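Local coordinates for protein triphenylmethane reductase (Citrobacter sp., PDB 2VRC) that probably reduces triphenylmethane dyes, using an NADP(H) cofactor held by a Rossmann-type fold of the short-chain dehydrogenase kind, at residues G52-P57 with V85-V90; L70-G75 with I102-Y107; S113-A118 with Y252-K257; A154-G159 with S217-V222; S172-E177 with S273-K278. The protein carries 4 engineered substitutions. One frame throughout, in Å; residues are numbered along the deposited sequence. Where two conformers were deposited one is given.

Interaction 1 of 5, residues G52-P57 with V85-V90; sequences GDYNQP and VQHANV
Tyr54 and Val90 form the tight part of this contact. Val90 CG2 stands 3.7 Å from the centroid of the Tyr54 ring and only 10° off its normal, a CH-pi contact over the middle of one face. Lower on the same side chain, Tyr54 CB meets Gln86 CB, also at 3.7 Å. Tyrosine suits the place because its ring supplies an apolar surface to the helix while its hydroxyl goes on to bond Thr6 OG1 and Ile73 O. Farther out, Asn89 ND2 gives a hydrogen bond to Tyr54 O at 3.3 Å; it is fairly straight (166°), with the oxygen close to the plane of the amide. The solvent side is looser: exposed Pro57 brings CG only to 4.2 Å from Asn89 CG. Within the loop, Asp53 OD1 accepts from Asn55 N in an Asx turn, and a type I beta turn from Asp53 to Gln56 folds the same residues, three of which, Asp53 to Asn55, are known to bind NADP(+). The loop links strand 48-51 to helix 57-63 and lies along helix 80-96. Tyr54 and Val90 both reach Phe72 of strand 69-72, while Val85, Ala88 and Asn89 pack on the same helix of a second subunit.

Interaction 2 of 5, residues L70-G75 with I102-Y107; sequences LLFISG and IAYTGY
Phe72 and Tyr104 lean on each other from neighbouring strands. In Phe72, CB lies 3.5 Å from Ala103 O and 3.8 Å from Ile102 CD1. One step out, CG looks at Tyr104 CD1, and CD2 meets two partners from different directions: Ile102 CD1 in the plane of the ring at its edge, and Tyr104 CD1 over one face, 3.5 Å from CD2. At the tip, CZ comes to 3.9 Å from Tyr104 CE1. The rings thus make an edge-to-face pair, the CD1/CE1 edge of Tyr104 toward the face of Phe72, with planes inclined at 57°. The OH of Tyr104 is bonded to His121 ND1. The two strands, 69-72 and 101-107, are the parallel arms of a beta-alpha-beta unit closed by helix 80-96, in the middle of the Rossmann sheet. The backbone bonds between the strands include Phe72 N to Ala103 O at 2.8 Å and Thr105 N to Phe72 O at 3.2 Å. On the sheet face away from the rings, Leu71 CD1 meets the small Ala103 CB at 3.9 Å, near Leu138. Beyond Phe72 a side chain replaces the backbone as acceptor: Thr105 OG1, lying between its own N and carbonyl carbon (chi1 55°), takes a bond from Ser74 N at 3.1 Å. Ser74 and Gly75, where segment 70-75 leaves this pairing, both belong to the NADP(+) site.

Interaction 3 of 5, residues S113-A118 with Y252-K257; sequences SIIPLA and YDAISK
The connection from strand 101-107 to helix 117-129, a strand-to-helix connection of the Rossmann fold, meets the end of helix 242-255 where Ile114 and Ile115 close on Ala254. Ala254 CB is the shared target. Ile115 CG2 reaches it at 3.4 Å and Ile114 CG1 at 3.9 Å, each isoleucine bringing a different branch to the one methyl. Alanine suits the spot because its short side chain lets both branched residues come close to the helix surface. Ile114 CG1 sits between its own N and carbonyl carbon (chi1 61°), and the chain then runs on extended, carrying CD1 past Ala254 CA toward the lysine. There Ile114 CD1 lies 4.1 Å from Lys257 CD, touching the aliphatic middle of that side chain and not its charge. The ammonium goes to its own helix end: Lys257 NZ forms a salt bridge with Asp253 OD1 at 3.2 Å, on the syn side of the carboxylate. On the other segment Ser113 OG accepts from Ile115 N at 3.1 Å, an ST turn just where the two isoleucines are placed. Glu259 braces this turn, bonding Ser113 OG and Ile114 N, and Tyr107 lies against Ile115 from the strand side. The contacts across the segments are van der Waals ones, mostly between apolar groups; the salt bridge, the bond from Ser256 OG to Asp253 O and the ST turn each stay within one segment. Methyl packing of this kind is not directional, and with the lysine charge probably balanced on its own side, it is the aliphatic part of Lys257 that meets Ile114.

Interaction 4 of 5, residues A154-G159 with S217-V222; sequences ASTESG and SGKKVV. Unlike the reference sequence in segment 154-159: Thr156 (reference Ile).
Two polar bonds join the end of a helix to the loop holding Lys219 and Val222. Lys219 NZ donates to Thr156 O at 2.8 Å, almost in line with the C=O bond; the side chain runs extended from its backbone and turns only at the last torsion (chi4 -62°), which swings the ammonium onto the carbonyl. A lysine fits here, since a positive charge beside the last turn of a helix would be favoured by the partial negative charge there. The second bond is between backbones, Val222 N to Gly159 O at 2.9 Å. Supporting it, Val221 CA makes a CA-H...O contact with the same oxygen, Gly159 O, at 3.3 Å. Van der Waals packing is modest. Thr156, which differs from the reference sequence, sets CG2 3.8 Å from Ser217 CB, and Val221 CG2 rests 3.8 Å from Ser155 O, against the helix backbone. Gly159 takes a positive phi of 97°, where a CB would strike the preceding carbonyl oxygen. Glycine at the C' position with positive phi is a common way to end a helix, and here it leads directly into the small two-stranded parallel sheet of 160-163 with 222-225.

Interaction 5 of 5, residues S172-E177 with S273-K278; sequences SVTRNE and SLTPLK
The backbones of Glu177 and Leu274 stay well apart, their CA atoms 7.6 Å from each other, as the start of helix 175-186 faces the loop before helix 277-284; side chains span the gap. Glu177 does most of the work. Its chain leaves CB with CG anti to the carbonyl carbon (chi1 -64°) and runs extended, so that one carboxylate oxygen arrives at the loop. That oxygen, OE2, accepts from Thr275 N at 2.6 Å on its syn lone pair, with an N-H...O angle of 150°. Thr275 OG1 also donates to Glu177 OE2, although the modelled separation is so short that its length is doubtful. Threonine suits this position because OG1 lies beside its own backbone N, which would let both donors of the residue approach one oxygen. Leu274 brings its apolar CD2 to 3.8 Å from Glu177 OE2, lying beside the carboxylate, while Ile271 and Leu267 of helix 266-271 lie nearby. A water bridges the two threonines, 3.2 Å from Thr174 OG1 and 3.1 Å from Thr275 OG1, donating to the latter. Thr174 has a further duty: its OG1 accepts from Glu177 N at 3.3 Å, so the residue that grips the loop is also held at its backbone. Next to it Arg175, an NADP(+)-binding residue, turns elsewhere to make a salt bridge with Asp145. The arrangement is that of a threonine N-cap, in which a side-chain hydroxyl takes up an amide of the first helical turn, beside the cofactor-binding region of the fold.

Overall arrangement
Interaction 2 is the buried core, two adjacent strands of the Rossmann sheet joined by backbone bonds and aromatic packing. Interaction 1 lies farther out on helix 80-96, which links those strands, and touches it directly through Tyr54 with Ile73 and His87 with Gly75; together they bring five NADP(+)-binding residues into place. Interaction 3 follows along the chain, Tyr107 of interaction 2 packing on Ile115 and Ser113, and is partly buried and mostly apolar. Interactions 4 and 5 lie at the surface and rely on polar bonds: a lysine and a backbone amide at a helix end in one, a carboxylate at a helix start in the other. Interaction 4 is remote, its centre about 43 Å from that of interaction 1.

Interaction 1 of 5, residues G52-P57 with V85-V90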
# COMPACT_ATOMS: atom_id res chain seq x y z
N GLY A 52 5.37 21.78 -0.81
CA GLY A 52 4.85 20.80 0.14
C GLY A 52 3.76 21.42 0.99
O GLY A 52 3.95 22.52 1.50
N ASP A 53 2.64 20.73 1.14
CA ASP A 53 1.46 21.23 1.86
C ASP A 53 0.86 20.11 2.74
O ASP A 53 0.35 19.12 2.23
CB ASP A 53 0.41 21.75 0.85
CG ASP A 53 -0.83 22.39 1.52
OD1 ASP A 53 -1.36 21.87 2.54
OD2 ASP A 53 -1.32 23.41 0.98
N TYR A 54 0.89 20.31 4.06
CA TYR A 54 0.51 19.28 5.01
C TYR A 54 -0.90 18.69 4.76
O TYR A 54 -1.19 17.57 5.18
CB TYR A 54 0.64 19.81 6.43
CG TYR A 54 2.07 20.02 6.94
CD1 TYR A 54 3.18 19.98 6.06
CD2 TYR A 54 2.31 20.31 8.29
CE1 TYR A 54 4.46 20.19 6.52
CE2 TYR A 54 3.59 20.51 8.76
CZ TYR A 54 4.66 20.45 7.88
OH TYR A 54 5.92 20.63 8.37
N ASN A 55 -1.75 19.44 4.06
CA ASN A 55 -3.10 18.99 3.68
C ASN A 55 -3.11 18.21 2.39
O ASN A 55 -4.16 17.70 2.00
CB ASN A 55 -4.05 20.18 3.51
CG ASN A 55 -4.18 21.02 4.75
OD1 ASN A 55 -4.56 20.53 5.82
ND2 ASN A 55 -3.86 22.29 4.63
N GLN A 56 -1.97 18.13 1.70
CA GLN A 56 -1.93 17.44 0.40
C GLN A 56 -0.90 16.33 0.36
O GLN A 56 0.23 16.57 -0.06
CB GLN A 56 -1.67 18.42 -0.74
CG GLN A 56 -2.78 19.39 -1.04
CD GLN A 56 -2.35 20.44 -2.06
OE1 GLN A 56 -2.41 21.64 -1.80
NE2 GLN A 56 -1.89 19.98 -3.22
N PRO A 57 -1.28 15.11 0.77
CA PRO A 57 -0.37 13.96 0.73
C PRO A 57 0.47 13.89 -0.54
O PRO A 57 1.67 13.67 -0.46
CB PRO A 57 -1.32 12.75 0.80
CG PRO A 57 -2.53 13.26 1.50
CD PRO A 57 -2.61 14.77 1.31
N VAL A 85 -4.11 15.27 12.00
CA VAL A 85 -4.26 14.87 10.60
C VAL A 85 -3.10 15.35 9.71
O VAL A 85 -2.53 14.55 8.94
CB VAL A 85 -5.60 15.37 10.02
CG1 VAL A 85 -5.66 15.16 8.47
CG2 VAL A 85 -6.77 14.66 10.71
N GLN A 86 -2.74 16.63 9.83
CA GLN A 86 -1.66 17.16 9.00
C GLN A 86 -0.37 16.43 9.29
O GLN A 86 0.33 15.98 8.35
CB GLN A 86 -1.50 18.66 9.18
CG GLN A 86 -2.69 19.42 8.66
CD GLN A 86 -2.53 20.92 8.74
OE1 GLN A 86 -3.21 21.66 8.02
NE2 GLN A 86 -1.63 21.38 9.60
N HIS A 87 -0.10 16.23 10.58
CA HIS A 87 1.11 15.58 11.01
C HIS A 87 1.17 14.14 10.56
O HIS A 87 2.22 13.70 10.07
CB HIS A 87 1.29 15.73 12.51
CG HIS A 87 1.73 17.10 12.90
ND1 HIS A 87 2.17 17.41 14.17
CD2 HIS A 87 1.83 18.25 12.18
CE1 HIS A 87 2.52 18.68 14.21
NE2 HIS A 87 2.31 19.21 13.02
N ALA A 88 0.06 13.44 10.69
CA ALA A 88 -0.02 12.04 10.28
C ALA A 88 0.29 11.86 8.79
O ALA A 88 0.95 10.92 8.39
CB ALA A 88 -1.42 11.43 10.64
N ASN A 89 -0.22 12.76 7.97
CA ASN A 89 0.16 12.77 6.57
C ASN A 89 1.65 12.98 6.36
O ASN A 89 2.21 12.41 5.44
CB ASN A 89 -0.58 13.85 5.77
CG ASN A 89 -2.07 13.63 5.70
OD1 ASN A 89 -2.57 12.49 5.68
ND2 ASN A 89 -2.81 14.74 5.64
N VAL A 90 2.29 13.82 7.18
CA VAL A 90 3.72 14.07 6.95
C VAL A 90 4.46 12.79 7.26
O VAL A 90 5.41 12.40 6.57
CB VAL A 90 4.28 15.19 7.84
CG1 VAL A 90 5.80 15.22 7.76
CG2 VAL A 90 3.67 16.53 7.44

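Interaction 2 of 5, residues L70-G75 with I102-Y107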
# COMPACT_ATOMS: atom_id res chain seq x y z
N LEU A 70 15.24 14.59 7.05
CA LEU A 70 14.11 15.53 7.07
C LEU A 70 13.91 16.19 8.46
O LEU A 70 13.82 15.51 9.48
CB LEU A 70 12.82 14.82 6.66
CG LEU A 70 11.51 15.59 6.86
CD1 LEU A 70 11.37 16.73 5.83
CD2 LEU A 70 10.33 14.66 6.79
N LEU A 71 13.88 17.52 8.50
CA LEU A 71 13.47 18.25 9.68
C LEU A 71 12.04 18.58 9.45
O LEU A 71 11.73 19.36 8.55
CB LEU A 71 14.22 19.55 9.85
CG LEU A 71 13.73 20.44 11.00
CD1 LEU A 71 13.80 19.69 12.33
CD2 LEU A 71 14.56 21.72 11.06
N PHE A 72 11.19 18.00 10.29
CA PHE A 72 9.77 18.11 10.24
C PHE A 72 9.40 19.13 11.31
O PHE A 72 9.43 18.84 12.51
CB PHE A 72 9.24 16.69 10.56
CG PHE A 72 7.76 16.59 10.85
CD1 PHE A 72 6.87 17.64 10.59
CD2 PHE A 72 7.24 15.39 11.31
CE1 PHE A 72 5.48 17.52 10.86
CE2 PHE A 72 5.85 15.23 11.60
CZ PHE A 72 4.96 16.32 11.35
N ILE A 73 9.01 20.33 10.89
CA ILE A 73 8.65 21.40 11.84
C ILE A 73 7.15 21.38 12.01
O ILE A 73 6.45 21.30 11.01
CB ILE A 73 9.05 22.80 11.29
CG1 ILE A 73 10.57 22.92 11.25
CG2 ILE A 73 8.37 23.93 12.09
CD1 ILE A 73 11.02 24.29 10.94
N SER A 74 6.66 21.49 13.22
CA SER A 74 5.23 21.26 13.43
C SER A 74 4.45 22.37 12.79
O SER A 74 4.98 23.47 12.55
CB SER A 74 4.88 21.18 14.92
OG SER A 74 5.73 22.00 15.67
N GLY A 75 3.18 22.05 12.50
CA GLY A 75 2.27 23.00 11.88
C GLY A 75 1.95 24.19 12.76
O GLY A 75 1.78 24.04 13.98
N ILE A 102 14.58 11.38 10.56
CA ILE A 102 13.52 12.34 10.74
C ILE A 102 13.69 13.02 12.11
O ILE A 102 13.76 12.37 13.14
CB ILE A 102 12.17 11.61 10.56
CG1 ILE A 102 11.08 12.56 10.07
CG2 ILE A 102 11.72 10.92 11.84
CD1 ILE A 102 10.15 13.06 11.17
N ALA A 103 13.86 14.34 12.09
CA ALA A 103 13.94 15.15 13.31
C ALA A 103 12.63 15.91 13.41
O ALA A 103 12.21 16.49 12.43
CB ALA A 103 15.12 16.11 13.23
N TYR A 104 11.98 15.87 14.57
CA TYR A 104 10.67 16.51 14.74
C TYR A 104 10.73 17.53 15.86
O TYR A 104 11.28 17.24 16.91
CB TYR A 104 9.57 15.48 15.06
CG TYR A 104 8.26 16.11 15.46
CD1 TYR A 104 7.49 16.78 14.52
CD2 TYR A 104 7.80 16.07 16.76
CE1 TYR A 104 6.29 17.39 14.86
CE2 TYR A 104 6.57 16.66 17.13
CZ TYR A 104 5.84 17.33 16.16
OH TYR A 104 4.66 17.94 16.44
N THR A 105 10.15 18.70 15.66
CA THR A 105 10.18 19.71 16.71
C THR A 105 8.93 19.50 17.57
O THR A 105 7.84 19.86 17.16
CB THR A 105 10.15 21.14 16.14
OG1 THR A 105 9.03 21.28 15.28
CG2 THR A 105 11.42 21.46 15.32
N GLY A 106 9.09 18.87 18.73
CA GLY A 106 8.01 18.76 19.69
C GLY A 106 8.07 19.78 20.81
O GLY A 106 8.50 20.92 20.62
N TYR A 107 7.68 19.35 22.01
CA TYR A 107 7.59 20.27 23.12
C TYR A 107 8.19 19.64 24.36
O TYR A 107 7.82 18.50 24.76
CB TYR A 107 6.13 20.64 23.34
CG TYR A 107 5.76 21.50 24.51
CD1 TYR A 107 6.30 22.79 24.68
CD2 TYR A 107 4.82 21.04 25.43
CE1 TYR A 107 5.93 23.58 25.77
CE2 TYR A 107 4.42 21.82 26.50
CZ TYR A 107 4.96 23.08 26.66
OH TYR A 107 4.52 23.81 27.74

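Interaction 3 of 5, residues S113-A118 with Y252-K257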
# COMPACT_ATOMS: atom_id res chain seq x y z
N SER A 113 3.11 18.36 30.82
CA SER A 113 2.34 19.52 30.40
C SER A 113 0.83 19.39 30.57
O SER A 113 0.27 18.31 30.43
CB SER A 113 2.64 19.82 28.93
OG SER A 113 1.98 20.98 28.51
N ILE A 114 0.20 20.52 30.85
CA ILE A 114 -1.25 20.64 30.97
C ILE A 114 -1.80 21.49 29.84
O ILE A 114 -3.02 21.70 29.77
CB ILE A 114 -1.70 21.26 32.33
CG1 ILE A 114 -1.13 22.69 32.46
CG2 ILE A 114 -1.31 20.31 33.54
CD1 ILE A 114 -1.73 23.53 33.57
N ILE A 115 -0.94 22.00 28.97
CA ILE A 115 -1.47 22.80 27.89
C ILE A 115 -1.80 21.93 26.67
O ILE A 115 -1.13 20.93 26.41
CB ILE A 115 -0.54 23.98 27.54
CG1 ILE A 115 0.62 23.55 26.65
CG2 ILE A 115 -0.01 24.63 28.81
CD1 ILE A 115 1.60 24.68 26.53
N PRO A 116 -2.86 22.29 25.95
CA PRO A 116 -3.36 21.45 24.84
C PRO A 116 -2.35 21.03 23.75
O PRO A 116 -2.38 19.86 23.33
CB PRO A 116 -4.52 22.28 24.27
CG PRO A 116 -4.99 23.09 25.43
CD PRO A 116 -3.73 23.47 26.16
N LEU A 117 -1.47 21.94 23.30
CA LEU A 117 -0.59 21.58 22.18
C LEU A 117 0.25 20.35 22.47
O LEU A 117 0.63 19.62 21.55
CB LEU A 117 0.24 22.76 21.63
CG LEU A 117 1.39 23.61 22.21
CD1 LEU A 117 0.88 24.90 22.86
CD2 LEU A 117 2.39 22.89 23.11
N ALA A 118 0.53 20.10 23.75
CA ALA A 118 1.38 18.97 24.15
C ALA A 118 0.84 17.65 23.62
O ALA A 118 1.61 16.77 23.27
CB ALA A 118 1.53 18.91 25.65
N TYR A 252 0.14 31.12 30.32
CA TYR A 252 0.56 31.76 31.57
C TYR A 252 0.11 30.96 32.79
O TYR A 252 0.87 30.76 33.73
CB TYR A 252 -0.03 33.15 31.70
CG TYR A 252 0.51 34.24 30.81
CD1 TYR A 252 1.89 34.44 30.63
CD2 TYR A 252 -0.38 35.12 30.19
CE1 TYR A 252 2.37 35.48 29.82
CE2 TYR A 252 0.08 36.16 29.40
CZ TYR A 252 1.45 36.34 29.21
OH TYR A 252 1.86 37.39 28.42
N ASP A 253 -1.14 30.51 32.77
CA ASP A 253 -1.68 29.74 33.87
C ASP A 253 -0.78 28.54 34.19
O ASP A 253 -0.48 28.28 35.37
CB ASP A 253 -3.06 29.27 33.51
CG ASP A 253 -3.63 28.35 34.54
OD1 ASP A 253 -3.54 27.11 34.35
OD2 ASP A 253 -4.14 28.88 35.56
N ALA A 254 -0.40 27.82 33.14
CA ALA A 254 0.51 26.70 33.19
C ALA A 254 1.87 27.12 33.76
O ALA A 254 2.37 26.47 34.71
CB ALA A 254 0.66 26.07 31.78
N ILE A 255 2.46 28.19 33.23
CA ILE A 255 3.66 28.74 33.85
C ILE A 255 3.51 28.96 35.37
O ILE A 255 4.39 28.56 36.17
CB ILE A 255 4.13 30.04 33.14
CG1 ILE A 255 4.70 29.69 31.76
CG2 ILE A 255 5.13 30.83 34.00
CD1 ILE A 255 4.77 30.89 30.81
N SER A 256 2.39 29.55 35.79
CA SER A 256 2.16 29.76 37.22
C SER A 256 2.01 28.42 37.98
O SER A 256 2.06 28.38 39.21
CB SER A 256 0.93 30.66 37.47
OG SER A 256 -0.26 29.89 37.40
N LYS A 257 1.80 27.32 37.25
CA LYS A 257 1.77 26.05 37.95
C LYS A 257 3.07 25.27 37.89
O LYS A 257 3.09 24.12 38.31
CB LYS A 257 0.58 25.20 37.52
CG LYS A 257 -0.69 25.71 38.08
CD LYS A 257 -1.83 25.29 37.22
CE LYS A 257 -3.16 25.67 37.83
NZ LYS A 257 -4.19 25.18 36.87

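Interaction 4 of 5, residues A154-G159 with S217-V222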
# COMPACT_ATOMS: atom_id res chain seq x y z
N ALA A 154 3.78 48.16 24.49
CA ALA A 154 2.53 48.40 25.21
C ALA A 154 2.79 48.53 26.70
O ALA A 154 2.32 49.48 27.35
CB ALA A 154 1.52 47.27 24.97
N SER A 155 3.56 47.58 27.22
CA SER A 155 3.95 47.58 28.63
C SER A 155 4.87 48.73 29.06
O SER A 155 4.75 49.18 30.19
CB SER A 155 4.53 46.21 29.01
OG SER A 155 3.49 45.23 29.01
N THR A 156 5.76 49.19 28.18
CA THR A 156 6.57 50.37 28.48
C THR A 156 5.64 51.57 28.62
O THR A 156 5.70 52.29 29.63
CB THR A 156 7.65 50.68 27.40
OG1 THR A 156 8.60 49.61 27.32
CG2 THR A 156 8.39 51.96 27.73
N GLU A 157 4.79 51.76 27.61
CA GLU A 157 3.77 52.80 27.62
C GLU A 157 2.89 52.71 28.86
O GLU A 157 2.70 53.70 29.56
CB GLU A 157 2.90 52.72 26.36
CG GLU A 157 3.59 53.14 25.05
CD GLU A 157 2.62 53.17 23.85
OE1 GLU A 157 1.38 53.25 24.08
OE2 GLU A 157 3.08 53.12 22.67
N SER A 158 2.40 51.51 29.17
CA SER A 158 1.39 51.33 30.21
C SER A 158 1.93 51.35 31.64
O SER A 158 1.22 51.73 32.57
CB SER A 158 0.56 50.06 29.98
OG SER A 158 1.02 48.97 30.75
N GLY A 159 3.19 50.95 31.80
CA GLY A 159 3.82 50.85 33.13
C GLY A 159 3.78 49.43 33.67
O GLY A 159 4.35 49.14 34.73
N SER A 217 14.31 50.56 28.94
CA SER A 217 13.43 51.62 28.43
C SER A 217 13.66 52.95 29.12
O SER A 217 13.33 54.02 28.57
CB SER A 217 11.98 51.24 28.64
OG SER A 217 11.60 51.65 29.94
N GLY A 218 14.19 52.89 30.35
CA GLY A 218 14.39 54.08 31.18
C GLY A 218 13.10 54.48 31.86
O GLY A 218 13.03 55.50 32.53
N LYS A 219 12.06 53.68 31.69
CA LYS A 219 10.77 53.99 32.27
C LYS A 219 10.36 52.85 33.19
O LYS A 219 10.60 51.70 32.86
CB LYS A 219 9.74 54.22 31.15
CG LYS A 219 8.42 54.79 31.65
CD LYS A 219 7.36 54.95 30.54
CE LYS A 219 5.95 55.09 31.17
NZ LYS A 219 5.55 53.84 31.95
N LYS A 220 9.73 53.16 34.32
CA LYS A 220 9.35 52.14 35.31
C LYS A 220 8.30 51.17 34.79
O LYS A 220 7.24 51.59 34.35
CB LYS A 220 8.87 52.79 36.61
CG LYS A 220 8.58 51.82 37.74
CD LYS A 220 7.99 52.49 38.97
CE LYS A 220 7.56 51.41 39.98
NZ LYS A 220 6.96 51.99 41.23
N VAL A 221 8.60 49.88 34.83
CA VAL A 221 7.65 48.86 34.44
C VAL A 221 7.58 47.79 35.53
O VAL A 221 8.62 47.35 36.03
CB VAL A 221 8.00 48.22 33.08
CG1 VAL A 221 6.96 47.17 32.71
CG2 VAL A 221 8.05 49.28 32.00
N VAL A 222 6.36 47.40 35.90
CA VAL A 222 6.17 46.36 36.93
C VAL A 222 5.42 45.18 36.35
O VAL A 222 4.64 45.33 35.42
CB VAL A 222 5.39 46.90 38.20
CG1 VAL A 222 6.24 47.85 38.93
CG2 VAL A 222 4.07 47.59 37.84

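Interaction 5 of 5, residues S172-E177 with S273-K278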
# COMPACT_ATOMS: atom_id res chain seq x y z
N SER A 172 12.09 29.39 28.77
CA SER A 172 11.98 29.56 27.29
C SER A 172 13.33 29.84 26.62
O SER A 172 14.31 30.11 27.31
CB SER A 172 11.03 30.71 26.96
OG SER A 172 11.64 31.93 27.32
N VAL A 173 13.34 29.74 25.29
CA VAL A 173 14.53 29.84 24.45
C VAL A 173 14.14 30.54 23.16
O VAL A 173 12.98 30.41 22.68
CB VAL A 173 15.10 28.45 24.06
CG1 VAL A 173 16.50 28.62 23.37
CG2 VAL A 173 15.25 27.58 25.25
N THR A 174 15.08 31.29 22.59
CA THR A 174 14.78 32.06 21.40
C THR A 174 14.60 31.04 20.28
O THR A 174 15.17 29.95 20.35
CB THR A 174 15.93 33.07 21.03
OG1 THR A 174 17.16 32.36 20.88
CG2 THR A 174 16.11 34.08 22.11
N ARG A 175 13.86 31.41 19.25
CA ARG A 175 13.75 30.56 18.06
C ARG A 175 15.09 30.35 17.39
O ARG A 175 15.38 29.23 16.95
CB ARG A 175 12.76 31.13 17.06
CG ARG A 175 11.29 30.89 17.41
CD ARG A 175 10.50 32.04 16.88
NE ARG A 175 9.33 31.63 16.12
CZ ARG A 175 8.11 32.10 16.33
NH1 ARG A 175 7.88 33.00 17.28
NH2 ARG A 175 7.10 31.67 15.58
N ASN A 176 15.90 31.41 17.30
CA ASN A 176 17.23 31.27 16.74
C ASN A 176 18.07 30.16 17.37
O ASN A 176 18.72 29.40 16.66
CB ASN A 176 18.01 32.56 16.82
CG ASN A 176 19.20 32.54 15.91
OD1 ASN A 176 20.24 33.11 16.22
ND2 ASN A 176 19.07 31.88 14.77
N GLU A 177 18.04 30.06 18.70
CA GLU A 177 18.81 29.03 19.39
C GLU A 177 18.25 27.63 19.19
O GLU A 177 19.00 26.67 18.97
CB GLU A 177 18.99 29.38 20.87
CG GLU A 177 19.80 30.65 21.05
CD GLU A 177 19.80 31.20 22.49
OE1 GLU A 177 18.71 31.27 23.14
OE2 GLU A 177 20.92 31.58 22.94
N SER A 273 26.49 28.33 25.42
CA SER A 273 25.75 29.19 26.32
C SER A 273 24.62 29.90 25.59
O SER A 273 24.69 30.17 24.39
CB SER A 273 26.71 30.24 26.84
OG SER A 273 27.42 30.79 25.72
N LEU A 274 23.59 30.28 26.34
CA LEU A 274 22.44 30.91 25.76
C LEU A 274 22.52 32.43 25.74
O LEU A 274 23.31 33.02 26.46
CB LEU A 274 21.21 30.44 26.52
CG LEU A 274 21.09 28.93 26.49
CD1 LEU A 274 19.78 28.56 27.12
CD2 LEU A 274 21.15 28.46 25.03
N THR A 275 21.67 33.04 24.91
CA THR A 275 21.53 34.48 24.82
C THR A 275 20.88 35.03 26.10
O THR A 275 19.81 34.58 26.49
CB THR A 275 20.64 34.86 23.64
OG1 THR A 275 20.95 34.02 22.52
CG2 THR A 275 20.87 36.31 23.28
N PRO A 276 21.55 35.98 26.76
CA PRO A 276 20.98 36.58 27.95
C PRO A 276 19.66 37.27 27.65
O PRO A 276 19.50 37.92 26.60
CB PRO A 276 22.04 37.59 28.41
CG PRO A 276 23.30 37.12 27.78
CD PRO A 276 22.89 36.53 26.46
N LEU A 277 18.72 37.11 28.57
CA LEU A 277 17.39 37.69 28.41
C LEU A 277 17.45 39.17 28.03
O LEU A 277 16.71 39.61 27.15
CB LEU A 277 16.56 37.46 29.68
CG LEU A 277 15.16 38.06 29.66
CD1 LEU A 277 14.36 37.55 28.48
CD2 LEU A 277 14.50 37.67 30.98
N LYS A 278 18.34 39.92 28.68
CA LYS A 278 18.57 41.35 28.39
C LYS A 278 18.87 41.63 26.92
O LYS A 278 18.27 42.51 26.34
CB LYS A 278 19.69 41.90 29.26
CG LYS A 278 19.74 43.43 29.34
CD LYS A 278 20.91 43.88 30.24
CE LYS A 278 20.68 45.29 30.78
NZ LYS A 278 21.76 45.72 31.74
O HOH W 1 19.54 34.19 19.75